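Local coordinates for protein NF-kappa-B inhibitor beta (Mus musculus, PDB 1OY3) that inhibits NF-kappa-B by binding it and trapping it in the cytoplasm, and in its unphosphorylated, resynthesized form can also accompany it into the nucleus, at residues Ala81-Cys86 / Leu151-Tyr156; Asp183-Glu188 / Ala214-Thr219; Thr194-Ala199 / Ser206-Leu211. All blocks are in the same frame, centred on the assembly; numbering follows the deposited sequence.

How the contacts relate
The three contacts lie along the ankyrin stack, and contact 1, near the centre of the chain, closes before the other two begin along the chain. Its loop reaches contact 2 through Glu152: OE2 forms a salt bridge of 2.6 Å with Lys186 NZ, and OE1 probably accepts from Asp183 N at 2.8 Å, although the two centres are 18 Å apart. Contacts 2 and 3 have centres only 8 Å apart; contact 3 is the helix pair between the two loops of contact 2 in the sequence, and Ala216 N lies 3.1 Å from Leu211 O in a probable hydrogen bond. Contacts 1 and 3 do not touch (nearest atoms about 8 Å). Only contact 1 borders other protein chains.

Contact 1. Residues Ala81-Cys86 / Leu151-Tyr156; sequences ALHLAC and LEAENY
Leu82 and His83, on the first helix of ankyrin repeat 3 (helix 81-85), face the chain at Leu151-Tyr156 as it runs up to repeat 4. Thr80-His83, just before and into the first turn of the helix, reads TALH, a variant of the TPLH signature of ankyrin repeats, and the helix meets an irregular loop, extended only from Ala153 to Asn155. Leu82 comes first and makes the lighter contact: its CD2 lies 4.4 Å from Leu151 CD2, one methyl against another, and both leucines also rest on Leu98, which makes this end apolar.

His83 carries most of the rest. Its CG stands anti to the carbonyl carbon, beside the backbone N (chi1 -88°), which sends the imidazole out over the loop. There the ring lies along the backbone from Ala153 to Asn155. Ala153 O approaches at the ring edge, 3.0 Å from His83 CE1, while Ala153 CB sits 4.1 Å from the same carbon. The same oxygen is 3.2 Å from His83 NE2, but at too poor an angle for a hydrogen bond. NE2 is hydrogen-bonded instead to His159 O, and ND1 to Thr80 OG1, so the ring is held at both nitrogens and its rotation is fixed; through it the start of one repeat is tied to the start of the next.

One face of the imidazole is met by Asn155, whose CB stands 4.2 Å above the ring plane, displaced toward the rim. The amide of Asn155 is turned toward the residues that follow, where OD1 accepts from the backbone N of both Asp157 and His159, and its plane is tilted 34° from that of the ring. This leaves Asn155 ND2 above the same face, out beyond the rim, 3.7 Å from His83 CD2.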
# COMPACT_ATOMS: atom_id res chain seq x y z
N ALA C 81 9.28 -9.41 2.34
CA ALA C 81 9.35 -9.71 3.76
C ALA C 81 9.70 -8.44 4.52
O ALA C 81 9.18 -8.19 5.61
CB ALA C 81 10.40 -10.79 4.04
N LEU C 82 10.60 -7.63 3.95
CA LEU C 82 11.00 -6.37 4.60
C LEU C 82 9.81 -5.42 4.69
O LEU C 82 9.69 -4.70 5.67
CB LEU C 82 12.15 -5.68 3.84
CG LEU C 82 12.62 -4.35 4.47
CD1 LEU C 82 13.03 -4.60 5.91
CD2 LEU C 82 13.79 -3.72 3.67
N HIS C 83 8.96 -5.40 3.67
CA HIS C 83 7.79 -4.51 3.68
C HIS C 83 6.87 -4.86 4.84
O HIS C 83 6.34 -3.98 5.49
CB HIS C 83 6.96 -4.64 2.40
CG HIS C 83 7.40 -3.73 1.30
ND1 HIS C 83 8.10 -4.18 0.20
CD2 HIS C 83 7.22 -2.40 1.11
CE1 HIS C 83 8.33 -3.17 -0.62
NE2 HIS C 83 7.81 -2.08 -0.09
N LEU C 84 6.68 -6.15 5.05
CA LEU C 84 5.80 -6.65 6.10
C LEU C 84 6.36 -6.30 7.47
O LEU C 84 5.61 -5.94 8.38
CB LEU C 84 5.61 -8.16 5.95
CG LEU C 84 4.94 -8.59 4.64
CD1 LEU C 84 4.96 -10.11 4.49
CD2 LEU C 84 3.51 -8.07 4.62
N ALA C 85 7.68 -6.41 7.62
CA ALA C 85 8.31 -6.09 8.89
C ALA C 85 8.01 -4.64 9.24
O ALA C 85 7.77 -4.32 10.40
CB ALA C 85 9.84 -6.29 8.80
N CYS C 86 8.01 -3.78 8.22
CA CYS C 86 7.77 -2.35 8.44
C CYS C 86 6.32 -2.00 8.75
O CYS C 86 6.01 -0.85 9.02
CB CYS C 86 8.22 -1.55 7.23
SG CYS C 86 9.96 -1.71 6.88
N LEU C 151 15.85 -2.55 -0.09
CA LEU C 151 15.61 -1.18 0.30
C LEU C 151 14.73 -0.38 -0.63
O LEU C 151 13.98 0.48 -0.19
CB LEU C 151 16.94 -0.44 0.49
CG LEU C 151 17.89 -0.99 1.55
CD1 LEU C 151 19.14 -0.11 1.60
CD2 LEU C 151 17.19 -1.02 2.92
N GLU C 152 14.84 -0.64 -1.92
CA GLU C 152 14.04 0.12 -2.86
C GLU C 152 12.96 -0.72 -3.55
O GLU C 152 12.38 -0.30 -4.55
CB GLU C 152 14.96 0.82 -3.85
CG GLU C 152 15.94 1.77 -3.14
CD GLU C 152 15.23 2.82 -2.30
OE1 GLU C 152 15.71 3.15 -1.19
OE2 GLU C 152 14.18 3.33 -2.75
N ALA C 153 12.69 -1.90 -3.00
CA ALA C 153 11.66 -2.76 -3.56
C ALA C 153 10.34 -2.01 -3.36
O ALA C 153 10.09 -1.44 -2.30
CB ALA C 153 11.62 -4.11 -2.82
N GLU C 154 9.49 -1.98 -4.38
CA GLU C 154 8.23 -1.27 -4.21
C GLU C 154 7.04 -2.20 -4.28
O GLU C 154 6.99 -3.10 -5.12
CB GLU C 154 8.09 -0.13 -5.23
CG GLU C 154 7.91 -0.56 -6.67
CD GLU C 154 7.39 0.56 -7.56
OE1 GLU C 154 7.49 0.44 -8.80
OE2 GLU C 154 6.86 1.57 -7.03
N ASN C 155 6.08 -1.99 -3.39
CA ASN C 155 4.88 -2.82 -3.41
C ASN C 155 3.94 -2.25 -4.44
O ASN C 155 4.27 -1.28 -5.14
CB ASN C 155 4.21 -2.86 -2.03
CG ASN C 155 3.86 -1.48 -1.51
OD1 ASN C 155 3.50 -0.59 -2.27
ND2 ASN C 155 3.94 -1.31 -0.18
N TYR C 156 2.75 -2.84 -4.52
CA TYR C 156 1.74 -2.42 -5.49
C TYR C 156 1.08 -1.08 -5.11
O TYR C 156 0.30 -0.53 -5.89
CB TYR C 156 0.71 -3.55 -5.67
CG TYR C 156 1.36 -4.85 -6.14
CD1 TYR C 156 0.77 -6.09 -5.88
CD2 TYR C 156 2.56 -4.83 -6.84
CE1 TYR C 156 1.36 -7.28 -6.32
CE2 TYR C 156 3.16 -6.01 -7.28
CZ TYR C 156 2.56 -7.23 -7.02
OH TYR C 156 3.17 -8.39 -7.44

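Contact 2. Residues Asp183-Glu188 / Ala214-Thr219; sequences DLNKPE and AGADPT
Leu184 meets Ala214 and Ala216, and Asn185 meets Ala216 and Asp217, where the loops that follow the second helices of ankyrin repeats 4 and 5 lie side by side. The apolar half is closely packed. Leu184 CD2 presses on Ala214 CB at 3.5 Å, tighter than an ordinary methyl contact, while the root of the same side chain stands by Ala216, CB to CB at 4.3 Å. The leucine CG lies anti to the carbonyl carbon (chi1 -82°), and from there the CD2 branch extends along the second loop to Ala214, so one side chain spans both alanines. Between them Gly215, with positive phi, ends the preceding helix in a Schellman motif and turns the chain so that Ala216 comes up against Leu184.

Toward the solvent the contact is polar and sparser, and Asn185 is itself exposed. Its OD1 reaches across to accept the backbone N-H of Asp217 at 3.0 Å, a fairly straight bond (151° at the hydrogen), with the donor tilted 27° out of the amide plane. A water adds a second link by donating to Asn185 OD1 at 3.3 Å and to Asp217 O at 3.0 Å. The carbonyl oxygen of one exposed amide therefore gathers both the backbone and the water bridge. Asn185 is set in position by the type I turn Asp183-Lys186, since its own N donates to Asp183 OD1 at 2.8 Å, an Asx turn in which the carboxylate is met from above its plane.

Around the contact there are helices but no strands: Leu184 also packs on Leu162 of helix 161-167 and on Leu211 of helix 205-213, and Ala216 shares Leu211, so the loop pair lies against the start of helix 161-167 and the end of helix 205-213.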
# COMPACT_ATOMS: atom_id res chain seq x y z
N ASP C 183 16.81 5.23 0.29
CA ASP C 183 16.69 6.54 -0.37
C ASP C 183 15.66 7.41 0.37
O ASP C 183 14.45 7.20 0.26
CB ASP C 183 16.28 6.33 -1.82
CG ASP C 183 16.08 7.63 -2.57
OD1 ASP C 183 16.19 8.73 -1.97
OD2 ASP C 183 15.81 7.54 -3.79
N LEU C 184 16.15 8.39 1.13
CA LEU C 184 15.28 9.29 1.90
C LEU C 184 14.49 10.32 1.10
O LEU C 184 13.71 11.08 1.67
CB LEU C 184 16.11 10.02 2.97
CG LEU C 184 16.46 9.35 4.31
CD1 LEU C 184 16.44 7.82 4.22
CD2 LEU C 184 17.83 9.84 4.73
N ASN C 185 14.67 10.36 -0.22
CA ASN C 185 13.94 11.35 -1.02
C ASN C 185 12.96 10.74 -2.00
O ASN C 185 12.23 11.47 -2.68
CB ASN C 185 14.93 12.22 -1.80
CG ASN C 185 15.90 12.95 -0.90
OD1 ASN C 185 15.51 13.58 0.08
ND2 ASN C 185 17.19 12.87 -1.23
N LYS C 186 12.94 9.42 -2.07
CA LYS C 186 12.08 8.66 -2.99
C LYS C 186 10.60 9.01 -2.92
O LYS C 186 9.93 8.75 -1.92
CB LYS C 186 12.27 7.16 -2.72
CG LYS C 186 11.41 6.24 -3.58
CD LYS C 186 11.75 6.33 -5.06
CE LYS C 186 13.20 5.95 -5.37
NZ LYS C 186 13.56 4.55 -5.02
N PRO C 187 10.06 9.58 -4.00
CA PRO C 187 8.64 9.95 -4.02
C PRO C 187 7.74 8.73 -4.26
O PRO C 187 8.09 7.88 -5.07
CB PRO C 187 8.53 10.93 -5.20
CG PRO C 187 9.97 11.24 -5.58
CD PRO C 187 10.71 9.98 -5.26
N GLU C 188 6.61 8.63 -3.56
CA GLU C 188 5.69 7.53 -3.84
C GLU C 188 4.92 8.07 -5.07
O GLU C 188 4.76 9.28 -5.24
CB GLU C 188 4.79 7.22 -2.64
CG GLU C 188 3.94 8.34 -2.09
CD GLU C 188 2.90 8.81 -3.08
OE1 GLU C 188 2.33 7.96 -3.80
OE2 GLU C 188 2.64 10.04 -3.13
N ALA C 214 18.98 13.59 8.66
CA ALA C 214 19.70 12.73 7.71
C ALA C 214 19.83 13.35 6.32
O ALA C 214 20.36 12.73 5.39
CB ALA C 214 19.04 11.37 7.61
N GLY C 215 19.32 14.57 6.17
CA GLY C 215 19.45 15.27 4.90
C GLY C 215 18.38 15.12 3.84
O GLY C 215 18.67 15.31 2.66
N ALA C 216 17.17 14.76 4.24
CA ALA C 216 16.08 14.63 3.27
C ALA C 216 15.79 16.03 2.74
O ALA C 216 15.53 16.96 3.53
CB ALA C 216 14.84 14.04 3.95
N ASP C 217 15.83 16.19 1.42
CA ASP C 217 15.60 17.48 0.78
C ASP C 217 14.20 18.07 1.02
O ASP C 217 13.24 17.69 0.37
CB ASP C 217 15.83 17.36 -0.72
CG ASP C 217 15.83 18.70 -1.42
OD1 ASP C 217 16.15 18.74 -2.63
OD2 ASP C 217 15.52 19.71 -0.75
N PRO C 218 14.09 19.05 1.93
CA PRO C 218 12.82 19.69 2.26
C PRO C 218 12.24 20.57 1.15
O PRO C 218 11.17 21.16 1.31
CB PRO C 218 13.16 20.49 3.51
CG PRO C 218 14.53 20.98 3.19
CD PRO C 218 15.21 19.75 2.61
N THR C 219 12.93 20.63 0.01
CA THR C 219 12.48 21.44 -1.11
C THR C 219 11.69 20.64 -2.15
O THR C 219 11.22 21.18 -3.16
CB THR C 219 13.67 22.12 -1.82
OG1 THR C 219 13.19 23.24 -2.57
CG2 THR C 219 14.35 21.15 -2.78
O HOH W 1 12.47 14.80 0.02

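Contact 3. Residues Thr194-Ala199 / Ser206-Leu211; sequences TPLHLA and SVLELL
The segments 195-199 and 206-211 of helices 195-201 and 205-213 run nearly antiparallel (163° between their directions, axes 9.0 Å apart at closest), with Ala199 and Leu208 at the nearest point, 5.3 Å between their CA atoms. This is the helix-turn-helix hairpin of ankyrin repeat 5, and the side chains that meet are all apolar and buried. At the nearest point Ala199 supplies just a methyl: CB lies 3.9 Å from Leu208 CA and 4.0 Å from Val207 CG1, and this small side chain lets the backbones come close.

Farther along, leucines fill the wider gap. Leu196 slides past Leu211 in the opposite sense, and its CD2 presses on Leu211 CB at 3.4 Å, closer than a usual carbon contact. The same methyl is 3.5 Å from CD1 of Leu208, whose side chain crosses that of Leu196 at about a right angle; it arrives there because its CG is anti to the backbone N (chi1 175°). Leu211 CD1 then covers the first turn of the facing helix, 3.6 Å from Pro195 O. That turn is fixed by the TPLH signature: Thr194 and His197 form a capping box, with His197 N donating to Thr194 OG1 and Thr194 N to His197 ND1. The far nitrogen, His197 NE2, bonds to Arg226 O, in the opening residues of repeat 6.

The hairpin is sandwiched in the stack: Pro195 and Ala199 rest on Leu162 and Val166 of helix 161-167, whereas Leu208 packs on Leu240 and Leu243 of helix 238-246.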
# COMPACT_ATOMS: atom_id res chain seq x y z
N THR C 194 7.18 12.54 -0.84
CA THR C 194 8.49 12.05 -0.43
C THR C 194 8.32 11.55 1.00
O THR C 194 7.26 11.71 1.60
CB THR C 194 9.52 13.20 -0.38
OG1 THR C 194 9.07 14.20 0.54
CG2 THR C 194 9.71 13.84 -1.75
N PRO C 195 9.37 10.93 1.57
CA PRO C 195 9.24 10.47 2.95
C PRO C 195 8.86 11.64 3.87
O PRO C 195 8.05 11.48 4.79
CB PRO C 195 10.63 9.93 3.24
CG PRO C 195 11.00 9.32 1.95
CD PRO C 195 10.57 10.35 0.94
N LEU C 196 9.43 12.81 3.61
CA LEU C 196 9.13 13.98 4.42
C LEU C 196 7.66 14.37 4.32
O LEU C 196 7.08 14.82 5.30
CB LEU C 196 10.01 15.18 4.02
CG LEU C 196 11.49 15.15 4.45
CD1 LEU C 196 12.22 16.36 3.87
CD2 LEU C 196 11.59 15.15 5.96
N HIS C 197 7.05 14.21 3.14
CA HIS C 197 5.64 14.54 2.97
C HIS C 197 4.80 13.56 3.78
O HIS C 197 3.81 13.95 4.41
CB HIS C 197 5.19 14.46 1.51
CG HIS C 197 5.59 15.63 0.67
ND1 HIS C 197 6.67 15.60 -0.19
CD2 HIS C 197 5.03 16.86 0.53
CE1 HIS C 197 6.76 16.75 -0.83
NE2 HIS C 197 5.78 17.53 -0.41
N LEU C 198 5.20 12.29 3.77
CA LEU C 198 4.47 11.27 4.50
C LEU C 198 4.56 11.52 6.00
O LEU C 198 3.58 11.37 6.72
CB LEU C 198 4.98 9.87 4.16
CG LEU C 198 4.88 9.55 2.66
CD1 LEU C 198 5.45 8.17 2.39
CD2 LEU C 198 3.44 9.62 2.21
N ALA C 199 5.74 11.90 6.48
CA ALA C 199 5.89 12.15 7.90
C ALA C 199 4.99 13.30 8.32
O ALA C 199 4.39 13.26 9.40
CB ALA C 199 7.34 12.47 8.23
N SER C 206 8.93 13.42 15.30
CA SER C 206 10.22 12.78 15.56
C SER C 206 10.75 12.09 14.30
O SER C 206 11.96 12.05 14.06
CB SER C 206 10.09 11.77 16.70
OG SER C 206 9.50 10.57 16.24
N VAL C 207 9.84 11.54 13.51
CA VAL C 207 10.20 10.88 12.26
C VAL C 207 10.60 11.96 11.27
O VAL C 207 11.58 11.82 10.53
CB VAL C 207 9.01 10.04 11.71
CG1 VAL C 207 9.29 9.59 10.27
CG2 VAL C 207 8.77 8.84 12.60
N LEU C 208 9.85 13.06 11.27
CA LEU C 208 10.14 14.18 10.38
C LEU C 208 11.56 14.66 10.66
O LEU C 208 12.34 14.93 9.74
CB LEU C 208 9.15 15.32 10.62
CG LEU C 208 9.36 16.62 9.86
CD1 LEU C 208 9.30 16.37 8.36
CD2 LEU C 208 8.30 17.64 10.29
N GLU C 209 11.90 14.75 11.94
CA GLU C 209 13.23 15.20 12.34
C GLU C 209 14.31 14.23 11.93
O GLU C 209 15.35 14.64 11.40
CB GLU C 209 13.30 15.43 13.85
CG GLU C 209 14.70 15.82 14.33
CD GLU C 209 14.69 16.49 15.68
OE1 GLU C 209 14.22 15.86 16.66
OE2 GLU C 209 15.15 17.65 15.77
N LEU C 210 14.09 12.93 12.18
CA LEU C 210 15.08 11.93 11.79
C LEU C 210 15.40 12.12 10.32
O LEU C 210 16.56 12.23 9.93
CB LEU C 210 14.55 10.51 12.02
CG LEU C 210 14.54 9.98 13.46
CD1 LEU C 210 13.94 8.57 13.50
CD2 LEU C 210 15.97 9.98 14.00
N LEU C 211 14.35 12.18 9.50
CA LEU C 211 14.52 12.37 8.07
C LEU C 211 15.32 13.65 7.81
O LEU C 211 16.29 13.65 7.05
CB LEU C 211 13.15 12.47 7.39
CG LEU C 211 12.37 11.15 7.36
CD1 LEU C 211 10.95 11.39 6.89
CD2 LEU C 211 13.10 10.17 6.45